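Local structure of N-terminal acetyltransferase-like protein (Chaetomium thermophilum, 5NNP) at residues 460-465 with 479-484; 660-665 with 680-685; 504-509 with 564-569. The protein probably serves as the tetratricopeptide-repeat auxiliary subunit of an N-terminal acetyltransferase complex, an all-helical scaffold associated with the catalytic chain. One frame throughout, in Å; residues are numbered along the deposited sequence.

Contact 1 of 3, residues 460-465 with 479-484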
loop_
_atom_site.group_PDB
_atom_site.type_symbol
_atom_site.label_atom_id
_atom_site.label_comp_id
_atom_site.label_asym_id
_atom_site.label_seq_id
_atom_site.Cartn_x
_atom_site.Cartn_y
_atom_site.Cartn_z
ATOM N N LYS A 460 -15.892 7.676 -24.135
ATOM C CA LYS A 460 -14.886 7.038 -24.976
ATOM C C LYS A 460 -13.834 6.335 -24.132
ATOM O O LYS A 460 -13.511 5.169 -24.386
ATOM C CB LYS A 460 -14.222 8.056 -25.888
ATOM C CG LYS A 460 -13.369 7.482 -27.019
ATOM C CD LYS A 460 -12.802 8.650 -27.816
ATOM C CE LYS A 460 -12.592 8.363 -29.278
ATOM N NZ LYS A 460 -12.423 9.681 -29.946
ATOM N N ALA A 461 -13.297 7.030 -23.124
ATOM C CA ALA A 461 -12.241 6.442 -22.296
ATOM C C ALA A 461 -12.716 5.135 -21.669
ATOM O O ALA A 461 -11.978 4.149 -21.640
ATOM C CB ALA A 461 -11.788 7.409 -21.224
ATOM N N LEU A 462 -13.960 5.129 -21.191
ATOM C CA LEU A 462 -14.551 3.947 -20.580
ATOM C C LEU A 462 -14.670 2.789 -21.586
ATOM O O LEU A 462 -14.568 1.621 -21.218
ATOM C CB LEU A 462 -15.924 4.292 -19.994
ATOM C CG LEU A 462 -16.627 3.240 -19.120
ATOM C CD1 LEU A 462 -15.720 2.746 -18.014
ATOM C CD2 LEU A 462 -17.935 3.767 -18.527
ATOM N N ALA A 463 -14.881 3.106 -22.860
ATOM C CA ALA A 463 -15.029 2.046 -23.848
ATOM C C ALA A 463 -13.664 1.468 -24.223
ATOM O O ALA A 463 -13.550 0.301 -24.597
ATOM C CB ALA A 463 -15.753 2.553 -25.070
ATOM N N THR A 464 -12.631 2.294 -24.119
ATOM C CA THR A 464 -11.264 1.830 -24.306
ATOM C C THR A 464 -10.905 0.819 -23.210
ATOM O O THR A 464 -10.351 -0.255 -23.473
ATOM C CB THR A 464 -10.277 3.008 -24.273
ATOM O OG1 THR A 464 -10.663 3.995 -25.238
ATOM C CG2 THR A 464 -8.845 2.544 -24.538
ATOM N N MET A 465 -11.229 1.171 -21.970
ATOM C CA MET A 465 -10.935 0.292 -20.854
ATOM C C MET A 465 -11.743 -0.998 -20.990
ATOM O O MET A 465 -11.298 -2.061 -20.554
ATOM C CB MET A 465 -11.227 0.987 -19.528
ATOM C CG MET A 465 -10.390 2.226 -19.278
ATOM S SD MET A 465 -8.698 1.956 -18.696
ATOM C CE MET A 465 -8.998 1.305 -17.051
ATOM N N ALA A 479 -18.258 -1.096 -13.585
ATOM C CA ALA A 479 -18.525 -1.980 -12.452
ATOM C C ALA A 479 -17.304 -2.842 -12.168
ATOM O O ALA A 479 -16.913 -3.042 -11.004
ATOM C CB ALA A 479 -19.741 -2.853 -12.718
ATOM N N ASP A 480 -16.705 -3.363 -13.237
ATOM C CA ASP A 480 -15.568 -4.235 -13.067
ATOM C C ASP A 480 -14.417 -3.422 -12.474
ATOM O O ASP A 480 -13.757 -3.862 -11.531
ATOM C CB ASP A 480 -15.170 -4.889 -14.388
ATOM C CG ASP A 480 -14.151 -5.993 -14.195
ATOM O OD1 ASP A 480 -14.382 -6.848 -13.303
ATOM O OD2 ASP A 480 -13.114 -5.993 -14.905
ATOM N N LEU A 481 -14.207 -2.216 -12.996
ATOM C CA LEU A 481 -13.114 -1.382 -12.517
ATOM C C LEU A 481 -13.317 -0.986 -11.050
ATOM O O LEU A 481 -12.360 -0.905 -10.277
ATOM C CB LEU A 481 -12.970 -0.142 -13.402
ATOM C CG LEU A 481 -12.410 -0.391 -14.808
ATOM C CD1 LEU A 481 -12.568 0.855 -15.669
ATOM C CD2 LEU A 481 -10.949 -0.821 -14.750
ATOM N N THR A 482 -14.564 -0.749 -10.669
ATOM C CA THR A 482 -14.904 -0.441 -9.287
ATOM C C THR A 482 -14.606 -1.627 -8.392
ATOM O O THR A 482 -13.929 -1.498 -7.383
ATOM C CB THR A 482 -16.384 -0.077 -9.149
ATOM O OG1 THR A 482 -16.679 1.081 -9.948
ATOM C CG2 THR A 482 -16.722 0.209 -7.699
ATOM N N ASP A 483 -15.145 -2.778 -8.776
ATOM C CA ASP A 483 -14.840 -4.068 -8.160
ATOM C C ASP A 483 -13.347 -4.308 -7.924
ATOM O O ASP A 483 -12.937 -4.732 -6.848
ATOM C CB ASP A 483 -15.387 -5.179 -9.053
ATOM C CG ASP A 483 -16.381 -6.060 -8.353
ATOM O OD1 ASP A 483 -15.937 -6.960 -7.603
ATOM O OD2 ASP A 483 -17.600 -5.866 -8.581
ATOM N N MET A 484 -12.538 -4.054 -8.948
ATOM C CA MET A 484 -11.098 -4.280 -8.872
ATOM C C MET A 484 -10.355 -3.109 -8.270
ATOM O O MET A 484 -9.127 -3.027 -8.403
ATOM C CB MET A 484 -10.530 -4.559 -10.254
ATOM C CG MET A 484 -10.943 -5.879 -10.836
ATOM S SD MET A 484 -10.698 -7.171 -9.618
ATOM C CE MET A 484 -12.404 -7.554 -9.255
#
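Leu-481 meets Met-465, and more loosely Leu-462, where helices 458-465 and 476-483 pack together, two short consecutive helices in the TPR-like alpha solenoid of this NatA auxiliary-subunit family. The contact is small and entirely apolar, burying 114 Å² in all, and no hydrogen bond crosses it. Just before the contact residue of the second helix, Asp-480 turns its carboxylate to the connecting loop, in a salt bridge with Arg-470. Leu-481 follows and carries the whole second side of the contact. Its CB already points toward the first helix, and with CG anti to the carbonyl carbon (chi1 -71°) the fork is carried to Met-465, where both methyls are used. CD2 comes within 3.7 Å of Met-465 CE, while CD1 lies 3.9 Å from the same methyl. CD1 is also 4.1 Å from Met-465 CB, so this one branch touches the methionine at both its root and its end. The two side chains cross at about a right angle; the bends of Met-465 at chi2 (-79°) and chi3 (-68°) bring CE round to the leucine methyls. Leu-462 contributes one branch at the margin, its CD1 standing 4.4 Å from Leu-481 CD1. Phe-489 of helix 487-499 touches all three side chains and joins the apolar cluster. Further on, Asp-483 packs against an aromatic side chain of another protein's chain. Met-484 is the first residue to depart from helical backbone angles, yet its N still bonds Asp-480 O at 2.9 Å.

Contact 2 of 3, residues 660-665 with 680-685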
loop_
_atom_site.group_PDB
_atom_site.type_symbol
_atom_site.label_atom_id
_atom_site.label_comp_id
_atom_site.label_asym_id
_atom_site.label_seq_id
_atom_site.Cartn_x
_atom_site.Cartn_y
_atom_site.Cartn_z
ATOM N N LYS A 660 -15.842 14.254 6.405
ATOM C CA LYS A 660 -15.214 12.932 6.474
ATOM C C LYS A 660 -13.988 12.834 5.549
ATOM O O LYS A 660 -13.007 12.146 5.879
ATOM C CB LYS A 660 -16.228 11.819 6.153
ATOM C CG LYS A 660 -16.673 11.702 4.701
ATOM C CD LYS A 660 -17.401 10.375 4.457
ATOM C CE LYS A 660 -17.694 10.136 2.977
ATOM N NZ LYS A 660 -18.526 8.920 2.720
ATOM N N PHE A 661 -14.028 13.534 4.411
ATOM C CA PHE A 661 -12.859 13.612 3.539
ATOM C C PHE A 661 -11.737 14.442 4.163
ATOM O O PHE A 661 -10.567 14.037 4.173
ATOM C CB PHE A 661 -13.227 14.213 2.188
ATOM C CG PHE A 661 -14.219 13.402 1.395
ATOM C CD1 PHE A 661 -15.581 13.612 1.535
ATOM C CD2 PHE A 661 -13.783 12.455 0.480
ATOM C CE1 PHE A 661 -16.491 12.880 0.790
ATOM C CE2 PHE A 661 -14.684 11.720 -0.266
ATOM C CZ PHE A 661 -16.041 11.931 -0.116
ATOM N N LEU A 662 -12.110 15.610 4.678
ATOM C CA LEU A 662 -11.163 16.581 5.206
ATOM C C LEU A 662 -10.447 16.094 6.471
ATOM O O LEU A 662 -9.231 16.248 6.599
ATOM C CB LEU A 662 -11.883 17.897 5.490
ATOM C CG LEU A 662 -11.005 18.992 6.082
ATOM C CD1 LEU A 662 -9.928 19.372 5.076
ATOM C CD2 LEU A 662 -11.851 20.192 6.510
ATOM N N ASN A 663 -11.205 15.520 7.402
ATOM C CA ASN A 663 -10.647 14.963 8.636
ATOM C C ASN A 663 -9.462 14.027 8.412
ATOM O O ASN A 663 -8.452 14.097 9.115
ATOM C CB ASN A 663 -11.720 14.205 9.420
ATOM C CG ASN A 663 -12.808 15.111 9.978
ATOM O OD1 ASN A 663 -12.601 16.310 10.221
ATOM N ND2 ASN A 663 -13.980 14.530 10.197
ATOM N N TYR A 664 -9.581 13.141 7.433
ATOM C CA TYR A 664 -8.473 12.248 7.109
ATOM C C TYR A 664 -7.325 13.015 6.494
ATOM O O TYR A 664 -6.162 12.671 6.698
ATOM C CB TYR A 664 -8.913 11.154 6.151
ATOM C CG TYR A 664 -9.719 10.059 6.787
ATOM C CD1 TYR A 664 -9.502 9.689 8.110
ATOM C CD2 TYR A 664 -10.688 9.377 6.061
ATOM C CE1 TYR A 664 -10.229 8.675 8.693
ATOM C CE2 TYR A 664 -11.416 8.369 6.634
ATOM C CZ TYR A 664 -11.179 8.022 7.954
ATOM O OH TYR A 664 -11.891 7.007 8.526
ATOM N N ILE A 665 -7.658 14.035 5.711
ATOM C CA ILE A 665 -6.638 14.834 5.054
ATOM C C ILE A 665 -5.768 15.510 6.086
ATOM O O ILE A 665 -4.553 15.387 6.056
ATOM C CB ILE A 665 -7.249 15.897 4.136
ATOM C CG1 ILE A 665 -8.068 15.234 3.027
ATOM C CG2 ILE A 665 -6.162 16.782 3.550
ATOM C CD1 ILE A 665 -8.535 16.199 1.939
ATOM N N PHE A 680 -8.786 25.525 5.686
ATOM C CA PHE A 680 -9.078 26.891 6.078
ATOM C C PHE A 680 -10.366 27.395 5.421
ATOM O O PHE A 680 -11.259 27.920 6.095
ATOM C CB PHE A 680 -7.918 27.811 5.720
ATOM C CG PHE A 680 -8.148 29.236 6.124
ATOM C CD1 PHE A 680 -8.853 30.095 5.298
ATOM C CD2 PHE A 680 -7.679 29.714 7.333
ATOM C CE1 PHE A 680 -9.082 31.403 5.665
ATOM C CE2 PHE A 680 -7.901 31.020 7.702
ATOM C CZ PHE A 680 -8.604 31.866 6.868
ATOM N N GLU A 681 -10.462 27.211 4.108
ATOM C CA GLU A 681 -11.653 27.600 3.358
ATOM C C GLU A 681 -12.942 26.965 3.899
ATOM O O GLU A 681 -13.980 27.630 3.962
ATOM C CB GLU A 681 -11.478 27.244 1.881
ATOM C CG GLU A 681 -10.255 27.865 1.251
ATOM C CD GLU A 681 -10.297 29.371 1.270
ATOM O OE1 GLU A 681 -11.402 29.934 1.414
ATOM O OE2 GLU A 681 -9.223 29.992 1.142
ATOM N N VAL A 682 -12.874 25.689 4.288
ATOM C CA VAL A 682 -14.026 24.982 4.861
ATOM C C VAL A 682 -14.454 25.523 6.224
ATOM O O VAL A 682 -15.650 25.710 6.466
ATOM C CB VAL A 682 -13.750 23.478 5.029
ATOM C CG1 VAL A 682 -14.824 22.822 5.900
ATOM C CG2 VAL A 682 -13.650 22.792 3.670
ATOM N N TYR A 683 -13.490 25.789 7.104
ATOM C CA TYR A 683 -13.804 26.228 8.467
ATOM C C TYR A 683 -14.277 27.681 8.611
ATOM O O TYR A 683 -15.114 27.965 9.474
ATOM C CB TYR A 683 -12.599 26.009 9.377
ATOM C CG TYR A 683 -12.353 24.553 9.688
ATOM C CD1 TYR A 683 -13.391 23.725 10.081
ATOM C CD2 TYR A 683 -11.086 24.004 9.576
ATOM C CE1 TYR A 683 -13.172 22.394 10.368
ATOM C CE2 TYR A 683 -10.859 22.678 9.858
ATOM C CZ TYR A 683 -11.906 21.877 10.253
ATOM O OH TYR A 683 -11.683 20.553 10.536
ATOM N N ILE A 684 -13.762 28.610 7.806
ATOM C CA ILE A 684 -14.285 29.979 7.901
ATOM C C ILE A 684 -15.759 30.000 7.511
ATOM O O ILE A 684 -16.565 30.718 8.112
ATOM C CB ILE A 684 -13.525 30.989 7.020
ATOM C CG1 ILE A 684 -13.238 30.392 5.651
ATOM C CG2 ILE A 684 -12.238 31.418 7.690
ATOM C CD1 ILE A 684 -12.291 31.217 4.840
ATOM N N ARG A 685 -16.102 29.191 6.509
ATOM C CA ARG A 685 -17.474 29.081 6.027
ATOM C C ARG A 685 -18.364 28.418 7.076
ATOM O O ARG A 685 -19.541 28.757 7.225
ATOM C CB ARG A 685 -17.508 28.304 4.707
ATOM C CG ARG A 685 -16.912 29.072 3.527
ATOM C CD ARG A 685 -16.845 28.206 2.288
ATOM N NE ARG A 685 -16.354 28.906 1.099
ATOM C CZ ARG A 685 -15.111 29.362 0.942
ATOM N NH1 ARG A 685 -14.217 29.233 1.917
ATOM N NH2 ARG A 685 -14.764 29.969 -0.189
#
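Leu-662 and Val-682 reach toward each other tip to tip, with Leu-662 CD2 lying 4.0 Å from Val-682 CG1. Both extend from their helices in the same fashion: the CG of Leu-662 (chi1 179°) and the CG1 of Val-682 (chi1 168°) each stand anti to the backbone N. The same leucine methyl also serves Tyr-683, whose side chain it crosses at a slant, 4.1 Å from CZ and 4.0 Å from OH, so the phenol end of the ring does the touching. Asn-663 borders this end at the exposed margin of the contact. These residues join helices 654-668 and 673-685, an alpha-helical hairpin in which the short segments run roughly antiparallel, at 128°, with axes 11.8 Å apart. Helix 689-702 packs against the Tyr-683 side chain, which also touches Glu-19 of another protein chain. Elsewhere on the second helix, Arg-685 turns back one helical turn. Its NH1 donates to Glu-681 OE1 at 2.9 Å in a nearly straight hydrogen bond that is part of a salt bridge, using the carboxylate's anti lone pair, and also bonds Glu-681 O; Arg-685 NE pairs with Asp-572.

Contact 3 of 3, residues 504-509 with 564-569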
loop_
_atom_site.group_PDB
_atom_site.type_symbol
_atom_site.label_atom_id
_atom_site.label_comp_id
_atom_site.label_asym_id
_atom_site.label_seq_id
_atom_site.Cartn_x
_atom_site.Cartn_y
_atom_site.Cartn_z
ATOM N N ALA A 504 -22.671 15.463 -9.989
ATOM C CA ALA A 504 -23.195 14.201 -9.485
ATOM C C ALA A 504 -22.207 13.053 -9.670
ATOM O O ALA A 504 -21.874 12.375 -8.702
ATOM C CB ALA A 504 -24.520 13.871 -10.155
ATOM N N LEU A 505 -21.735 12.834 -10.900
ATOM C CA LEU A 505 -20.846 11.703 -11.163
ATOM C C LEU A 505 -19.451 11.967 -10.618
ATOM O O LEU A 505 -18.724 11.039 -10.257
ATOM C CB LEU A 505 -20.759 11.399 -12.653
ATOM C CG LEU A 505 -22.008 10.910 -13.371
ATOM C CD1 LEU A 505 -21.673 10.820 -14.842
ATOM C CD2 LEU A 505 -22.506 9.570 -12.830
ATOM N N ALA A 506 -19.069 13.234 -10.564
ATOM C CA ALA A 506 -17.795 13.584 -9.964
ATOM C C ALA A 506 -17.779 13.156 -8.494
ATOM O O ALA A 506 -16.858 12.469 -8.057
ATOM C CB ALA A 506 -17.533 15.070 -10.100
ATOM N N LEU A 507 -18.808 13.546 -7.738
ATOM C CA LEU A 507 -18.865 13.199 -6.317
ATOM C C LEU A 507 -18.945 11.680 -6.127
ATOM O O LEU A 507 -18.296 11.111 -5.234
ATOM C CB LEU A 507 -20.054 13.883 -5.631
ATOM C CG LEU A 507 -19.982 15.386 -5.329
ATOM C CD1 LEU A 507 -21.310 15.866 -4.822
ATOM C CD2 LEU A 507 -18.903 15.709 -4.321
ATOM N N LYS A 508 -19.736 11.032 -6.980
ATOM C CA LYS A 508 -19.924 9.592 -6.894
ATOM C C LYS A 508 -18.574 8.883 -6.983
ATOM O O LYS A 508 -18.286 7.979 -6.197
ATOM C CB LYS A 508 -20.867 9.103 -7.990
ATOM C CG LYS A 508 -21.177 7.617 -7.932
ATOM C CD LYS A 508 -21.810 7.247 -6.606
ATOM C CE LYS A 508 -22.347 5.822 -6.615
ATOM N NZ LYS A 508 -23.174 5.526 -5.408
ATOM N N ARG A 509 -17.740 9.320 -7.923
ATOM C CA ARG A 509 -16.398 8.749 -8.088
ATOM C C ARG A 509 -15.524 8.965 -6.856
ATOM O O ARG A 509 -14.923 8.014 -6.343
ATOM C CB ARG A 509 -15.707 9.343 -9.312
ATOM C CG ARG A 509 -16.464 9.116 -10.602
ATOM C CD ARG A 509 -16.451 7.636 -10.974
ATOM N NE ARG A 509 -17.172 7.420 -12.219
ATOM C CZ ARG A 509 -18.470 7.146 -12.297
ATOM N NH1 ARG A 509 -19.193 7.040 -11.199
ATOM N NH2 ARG A 509 -19.047 6.981 -13.480
ATOM N N VAL A 564 -13.303 17.781 -1.451
ATOM C CA VAL A 564 -13.401 18.938 -0.571
ATOM C C VAL A 564 -13.509 20.224 -1.390
ATOM O O VAL A 564 -14.335 21.090 -1.095
ATOM C CB VAL A 564 -12.201 19.007 0.405
ATOM C CG1 VAL A 564 -12.091 20.381 1.034
ATOM C CG2 VAL A 564 -12.338 17.923 1.487
ATOM N N ASN A 565 -12.694 20.331 -2.432
ATOM C CA ASN A 565 -12.781 21.452 -3.361
ATOM C C ASN A 565 -14.129 21.551 -4.096
ATOM O O ASN A 565 -14.630 22.653 -4.343
ATOM C CB ASN A 565 -11.645 21.365 -4.381
ATOM C CG ASN A 565 -10.320 21.820 -3.808
ATOM O OD1 ASN A 565 -10.272 22.606 -2.852
ATOM N ND2 ASN A 565 -9.231 21.339 -4.395
ATOM N N LEU A 566 -14.718 20.410 -4.436
ATOM C CA LEU A 566 -15.990 20.395 -5.147
ATOM C C LEU A 566 -17.158 20.747 -4.224
ATOM O O LEU A 566 -18.127 21.373 -4.664
ATOM C CB LEU A 566 -16.221 19.033 -5.803
ATOM C CG LEU A 566 -17.509 18.829 -6.607
ATOM C CD1 LEU A 566 -17.723 19.954 -7.629
ATOM C CD2 LEU A 566 -17.514 17.451 -7.291
ATOM N N TYR A 567 -17.074 20.361 -2.952
ATOM C CA TYR A 567 -18.105 20.751 -1.980
ATOM C C TYR A 567 -18.026 22.252 -1.674
ATOM O O TYR A 567 -19.050 22.920 -1.524
ATOM C CB TYR A 567 -17.987 19.947 -0.676
ATOM C CG TYR A 567 -18.596 18.554 -0.721
ATOM C CD1 TYR A 567 -19.932 18.369 -1.055
ATOM C CD2 TYR A 567 -17.838 17.427 -0.407
ATOM C CE1 TYR A 567 -20.495 17.107 -1.091
ATOM C CE2 TYR A 567 -18.395 16.156 -0.444
ATOM C CZ TYR A 567 -19.724 16.005 -0.782
ATOM O OH TYR A 567 -20.282 14.747 -0.811
ATOM N N LEU A 568 -16.801 22.765 -1.566
ATOM C CA LEU A 568 -16.557 24.188 -1.396
ATOM C C LEU A 568 -17.183 24.989 -2.536
ATOM O O LEU A 568 -17.808 26.041 -2.325
ATOM C CB LEU A 568 -15.059 24.461 -1.337
ATOM C CG LEU A 568 -14.410 24.379 0.035
ATOM C CD1 LEU A 568 -12.885 24.427 -0.090
ATOM C CD2 LEU A 568 -14.945 25.503 0.919
ATOM N N SER A 569 -16.991 24.480 -3.749
ATOM C CA SER A 569 -17.575 25.089 -4.932
ATOM C C SER A 569 -19.097 25.059 -4.847
ATOM O O SER A 569 -19.755 26.072 -5.080
ATOM C CB SER A 569 -17.094 24.372 -6.190
ATOM O OG SER A 569 -17.989 24.581 -7.266
#
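Leu-507 sets its CD2 methyl over one face of the Tyr-567 ring, 3.9 Å from the centroid and 21° off the ring normal, in a CH-pi contact displaced toward the phenol end; the closest ring atom is CZ, 3.6 Å from that CD2. The other leucine branch takes part as well, CD1 lying 4.0 Å from Tyr-567 CE1. Beside the ring, Leu-566 CD2 sits between two partners of the first helix, at 3.7 Å from both Ala-506 CB and Leu-507 CD2. Leu-566 extends with CG anti to the backbone N, whereas in Tyr-567 CG is anti to the carbonyl carbon (chi1 -81°), an orientation that swings the ring across to the leucine even though its CB does not point at the other helix. Behind these side chains, helices 503-523 and 554-572 of the alpha solenoid pack in antiparallel fashion, their short segments inclined at 146° with axes 10.8 Å apart. A second shell surrounds these side chains. Tyr-567 OH is hydrogen-bonded to His-511, one turn further along the first helix, and Pro-654 and Ala-658 of helix 654-668 also touch the tyrosine. Leu-648 packs on Leu-507, while Gln-498 of helix 487-499 touches both Ala-506 and Leu-566. The phenol oxygen pairs with His-511, and what meets across the segments is methyls and an aromatic face; with no hydrogen bond or salt bridge between them, cohesion there probably rests on dispersion and close fit.

How the contacts relate
Read from the N terminus, the three contacts follow in series, in the order 1, 3, 2; none nests in or crosses another. Contact 1 closes a short loop of 13 residues. Contact 3 spans 54 mostly helical residues and brings helix 554-572 back onto helix 503-523. Contact 2, beyond a long unmodelled region, closes 14 residues between adjacent helices. Helix 487-499, which follows contact 1 and precedes contact 3 in the chain, touches residues of both; their centres are 20 Å apart. Contacts 3 and 2 adjoin directly: Val-564 packs on Phe-661 and Val-682, and Leu-568 on Glu-681 and Arg-685, so helix 554-572 of contact 3 packs against both helices of contact 2. Contacts 1 and 2 do not touch.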